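Local coordinates for putative HpcE protein (Mycolicibacterium smegmatis, PDB 6V77) that belongs to the fumarylacetoacetate hydrolase family, by its C-terminal family region, and binds a zinc ion, at residues B[19-22]-B[23-27]; B[43-46]-B[47-50]. One frame throughout, in Å; residues are numbered along the deposited sequence.

How the interactions relate
Both contacts are local, each made within one continuous stretch of chain, and they show how a helix can be secured by polar caps or by side chains along its flank. Interaction 1 holds the turn of helix 21-24, where strand 17-20 ends; it is partly buried, and its work is done mainly by hydrogen bonds that satisfy backbone groups at both helix ends. Interaction 2 lies near the end of helix 40-49 and is a surface contact: a salt bridge and bridging waters on one flank, an indole packed on a methyl on another. The two meet where Ser25 CB rests 3.4 Å from Trp46 CZ2 and Val21 packs on Phe43.

Interaction 1 (B[19-22]-B[23-27]); sequences VDVA and KASEQ
Asp20 caps the helix that starts at the next residue. Its OD2 accepts from Lys23 N at 2.9 Å, almost straight at 171° and nearly along the C-O axis of the carboxylate. CG stands anti to the backbone N (chi1 -176°), which turns the carboxylate over the first turn, where CG of Lys23 also touches OD2. The other oxygen, OD1, forms a salt bridge with Arg9 and accepts from a water that in turn takes a bond from Lys23 NZ, so the charged groups of lysine and aspartate, which do not touch, are joined through that water, their side chains crossing at about a right angle.

Backbone groups are paired as well. Asp20 O receives Ala24 N, and just beside it Ala24 CB packs on Val19 CG1 at 3.6 Å. Val21 O has two donors from one residue: Ser25 N at 2.9 Å and Ser25 OG at 2.8 Å, which approach from opposite faces of the carbonyl plane. The same hydroxyl also bonds Phe29 N.

At the far end Ala22 O accepts Gln27 N at 2.7 Å, in the carbonyl plane, while Glu26 N bonds Lys23 O. With Glu26 at positive phi, this is a Schellman motif, closing a one-turn helix that opens with an aspartate N-cap.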
loop_
_atom_site.group_PDB
_atom_site.type_symbol
_atom_site.label_atom_id
_atom_site.label_comp_id
_atom_site.label_asym_id
_atom_site.label_seq_id
_atom_site.Cartn_x
_atom_site.Cartn_y
_atom_site.Cartn_z
ATOM N N VAL B 19 29.114 -8.225 3.795
ATOM C CA VAL B 19 29.228 -8.241 5.248
ATOM C C VAL B 19 27.832 -8.126 5.847
ATOM O O VAL B 19 27.073 -7.219 5.492
ATOM C CB VAL B 19 30.123 -7.095 5.755
ATOM C CG1 VAL B 19 29.937 -6.905 7.248
ATOM C CG2 VAL B 19 31.593 -7.394 5.400
ATOM N N ASP B 20 27.501 -9.032 6.767
ATOM C CA ASP B 20 26.209 -9.015 7.437
ATOM C C ASP B 20 26.162 -7.820 8.381
ATOM O O ASP B 20 26.996 -7.713 9.281
ATOM C CB ASP B 20 26.013 -10.318 8.207
ATOM C CG ASP B 20 24.638 -10.418 8.861
ATOM O OD1 ASP B 20 23.750 -11.076 8.297
ATOM O OD2 ASP B 20 24.439 -9.836 9.944
ATOM N N VAL B 21 25.190 -6.923 8.186
ATOM C CA VAL B 21 25.199 -5.660 8.927
ATOM C C VAL B 21 24.946 -5.895 10.412
ATOM O O VAL B 21 25.601 -5.285 11.270
ATOM C CB VAL B 21 24.177 -4.675 8.333
ATOM C CG1 VAL B 21 23.965 -3.475 9.285
ATOM C CG2 VAL B 21 24.647 -4.210 6.959
ATOM N N ALA B 22 23.986 -6.759 10.744
ATOM C CA ALA B 22 23.625 -6.933 12.148
ATOM C C ALA B 22 24.779 -7.531 12.938
ATOM O O ALA B 22 25.075 -7.079 14.050
ATOM C CB ALA B 22 22.375 -7.801 12.274
ATOM N N LYS B 23 25.455 -8.545 12.376
ATOM C CA LYS B 23 26.623 -9.105 13.051
ATOM C C LYS B 23 27.745 -8.079 13.149
ATOM O O LYS B 23 28.384 -7.943 14.199
ATOM C CB LYS B 23 27.115 -10.361 12.324
ATOM C CG LYS B 23 26.117 -11.501 12.295
ATOM C CD LYS B 23 26.722 -12.758 11.677
ATOM C CE LYS B 23 25.669 -13.839 11.497
ATOM N NZ LYS B 23 26.156 -14.946 10.617
ATOM N N ALA B 24 27.999 -7.346 12.062
ATOM C CA ALA B 24 29.123 -6.420 12.043
ATOM C C ALA B 24 28.924 -5.296 13.047
ATOM O O ALA B 24 29.882 -4.855 13.692
ATOM C CB ALA B 24 29.304 -5.847 10.637
ATOM N N SER B 25 27.689 -4.821 13.181
ATOM C CA SER B 25 27.356 -3.691 14.036
ATOM C C SER B 25 26.973 -4.112 15.437
ATOM O O SER B 25 26.477 -3.274 16.188
ATOM C CB SER B 25 26.205 -2.880 13.431
ATOM O OG SER B 25 24.990 -3.616 13.462
ATOM N N GLU B 26 27.166 -5.384 15.790
ATOM C CA GLU B 26 26.776 -5.914 17.098
ATOM C C GLU B 26 25.305 -5.639 17.395
ATOM O O GLU B 26 24.933 -5.219 18.497
ATOM C CB GLU B 26 27.677 -5.356 18.202
ATOM C CG GLU B 26 29.107 -5.864 18.125
ATOM C CD GLU B 26 30.003 -5.258 19.188
ATOM O OE1 GLU B 26 29.753 -4.102 19.594
ATOM O OE2 GLU B 26 30.955 -5.941 19.619
ATOM N N GLN B 27 24.459 -5.891 16.396
ATOM C CA GLN B 27 22.997 -5.838 16.466
ATOM C C GLN B 27 22.459 -4.414 16.527
ATOM O O GLN B 27 21.261 -4.228 16.763
ATOM C CB GLN B 27 22.447 -6.645 17.650
ATOM C CG GLN B 27 23.108 -8.005 17.821
ATOM C CD GLN B 27 22.964 -8.854 16.594
ATOM O OE1 GLN B 27 21.911 -8.857 15.959
ATOM N NE2 GLN B 27 24.024 -9.575 16.238
HETATM O O HOH W 1 25.306 -13.899 7.939
#

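Interaction 2 (B[43-46]-B[47-50])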
loop_
_atom_site.group_PDB
_atom_site.type_symbol
_atom_site.label_atom_id
_atom_site.label_comp_id
_atom_site.label_asym_id
_atom_site.label_seq_id
_atom_site.Cartn_x
_atom_site.Cartn_y
_atom_site.Cartn_z
ATOM N N PHE B 43 22.949 4.826 10.523
ATOM C CA PHE B 43 23.584 3.674 9.889
ATOM C C PHE B 43 24.768 4.108 9.029
ATOM O O PHE B 43 25.857 3.522 9.107
ATOM C CB PHE B 43 22.572 2.879 9.063
ATOM C CG PHE B 43 23.235 1.958 8.046
ATOM C CD1 PHE B 43 23.965 0.849 8.469
ATOM C CD2 PHE B 43 23.167 2.239 6.700
ATOM C CE1 PHE B 43 24.592 0.006 7.554
ATOM C CE2 PHE B 43 23.803 1.405 5.768
ATOM C CZ PHE B 43 24.520 0.290 6.209
ATOM N N GLN B 44 24.573 5.136 8.201
ATOM C CA GLN B 44 25.644 5.590 7.320
ATOM C C GLN B 44 26.827 6.130 8.112
ATOM O O GLN B 44 27.984 5.914 7.734
ATOM C CB GLN B 44 25.116 6.645 6.355
ATOM C CG GLN B 44 24.140 6.071 5.338
ATOM C CD GLN B 44 24.282 6.715 3.984
ATOM O OE1 GLN B 44 24.024 7.911 3.821
ATOM N NE2 GLN B 44 24.703 5.926 2.994
ATOM N N GLU B 45 26.558 6.834 9.210
ATOM C CA GLU B 45 27.652 7.308 10.045
ATOM C C GLU B 45 28.426 6.142 10.644
ATOM O O GLU B 45 29.662 6.161 10.666
ATOM C CB GLU B 45 27.126 8.235 11.141
ATOM C CG GLU B 45 28.209 8.748 12.095
ATOM C CD GLU B 45 29.349 9.487 11.390
ATOM O OE1 GLU B 45 29.137 10.034 10.285
ATOM O OE2 GLU B 45 30.468 9.520 11.953
ATOM N N TRP B 46 27.722 5.116 11.132
ATOM C CA TRP B 46 28.403 3.935 11.662
ATOM C C TRP B 46 29.261 3.271 10.587
ATOM O O TRP B 46 30.438 2.955 10.812
ATOM C CB TRP B 46 27.381 2.934 12.209
ATOM C CG TRP B 46 27.991 1.585 12.433
ATOM C CD1 TRP B 46 28.700 1.175 13.520
ATOM C CD2 TRP B 46 27.974 0.480 11.524
ATOM N NE1 TRP B 46 29.126 -0.125 13.344
ATOM C CE2 TRP B 46 28.687 -0.572 12.129
ATOM C CE3 TRP B 46 27.416 0.279 10.255
ATOM C CZ2 TRP B 46 28.863 -1.810 11.509
ATOM C CZ3 TRP B 46 27.587 -0.961 9.636
ATOM C CH2 TRP B 46 28.302 -1.987 10.273
ATOM N N ALA B 47 28.677 3.048 9.407
ATOM C CA ALA B 47 29.420 2.409 8.324
ATOM C C ALA B 47 30.667 3.195 7.943
ATOM O O ALA B 47 31.684 2.599 7.579
ATOM C CB ALA B 47 28.517 2.247 7.104
ATOM N N ARG B 48 30.615 4.526 8.020
ATOM C CA ARG B 48 31.762 5.334 7.613
ATOM C C ARG B 48 33.006 5.015 8.432
ATOM O O ARG B 48 34.121 5.050 7.904
ATOM C CB ARG B 48 31.424 6.820 7.734
ATOM C CG ARG B 48 32.528 7.757 7.277
ATOM C CD ARG B 48 32.186 9.217 7.548
ATOM N NE ARG B 48 32.040 9.488 8.977
ATOM C CZ ARG B 48 33.035 9.872 9.772
ATOM N NH1 ARG B 48 34.258 10.033 9.284
ATOM N NH2 ARG B 48 32.808 10.092 11.059
ATOM N N THR B 49 32.846 4.690 9.710
ATOM C CA THR B 49 34.000 4.485 10.576
ATOM C C THR B 49 34.084 3.070 11.129
ATOM O O THR B 49 34.955 2.794 11.964
ATOM C CB THR B 49 33.980 5.500 11.720
ATOM O OG1 THR B 49 32.718 5.438 12.393
ATOM C CG2 THR B 49 34.166 6.896 11.169
ATOM N N ALA B 50 33.232 2.159 10.669
ATOM C CA ALA B 50 33.180 0.828 11.247
ATOM C C ALA B 50 34.382 -0.015 10.830
ATOM O O ALA B 50 34.905 0.105 9.717
ATOM C CB ALA B 50 31.887 0.117 10.831
HETATM O O HOH W 2 31.312 7.302 13.693
HETATM O O HOH W 3 31.517 3.298 13.319
#
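Phe43 O receives Ala47 N at 2.9 Å, a nearly straight helical bond, and the same carbonyl oxygen lies in the plane of the Trp46 ring, at its edge. One residue on, Gln44 O takes the backbone N of Arg48.

Glu45 carries the charged part of the contact. Its chain bends at chi2 and runs alongside that of Arg48, both pointing the same way, which brings the carboxylate to the NE side of the guanidinium. The grip is side-on: Arg48 NH2 donates to Glu45 OE2 at 2.6 Å, straight and in the guanidinium plane, using the syn lone pair, while Arg48 NE reaches Glu45 OE1 at 3.2 Å from 34° outside the carboxylate plane. The two flat groups are turned 40° against each other, so the second bond is the less favourably directed. Thr49 CG2 sits over the centre of one guanidinium face, and a water links Glu45 OE2 to Thr49 OG1.

Trp46 supplies the apolar part. Ala50 CB lies over one face of the indole, 3.5 Å from Trp46 CE2, in a CH-pi contact, and Ala47 CB touches Trp46 CE3 at 3.9 Å. Trp46 O bonds Thr49 N and accepts from a second water, which also meets Thr49 OG1.

The indole meets the ring of Phe29 at about 45° and packs on Ala24, while Phe43 packs on Met1. Helix 40-49 thus lies against helix 21-24, which follows directly from strand 17-20.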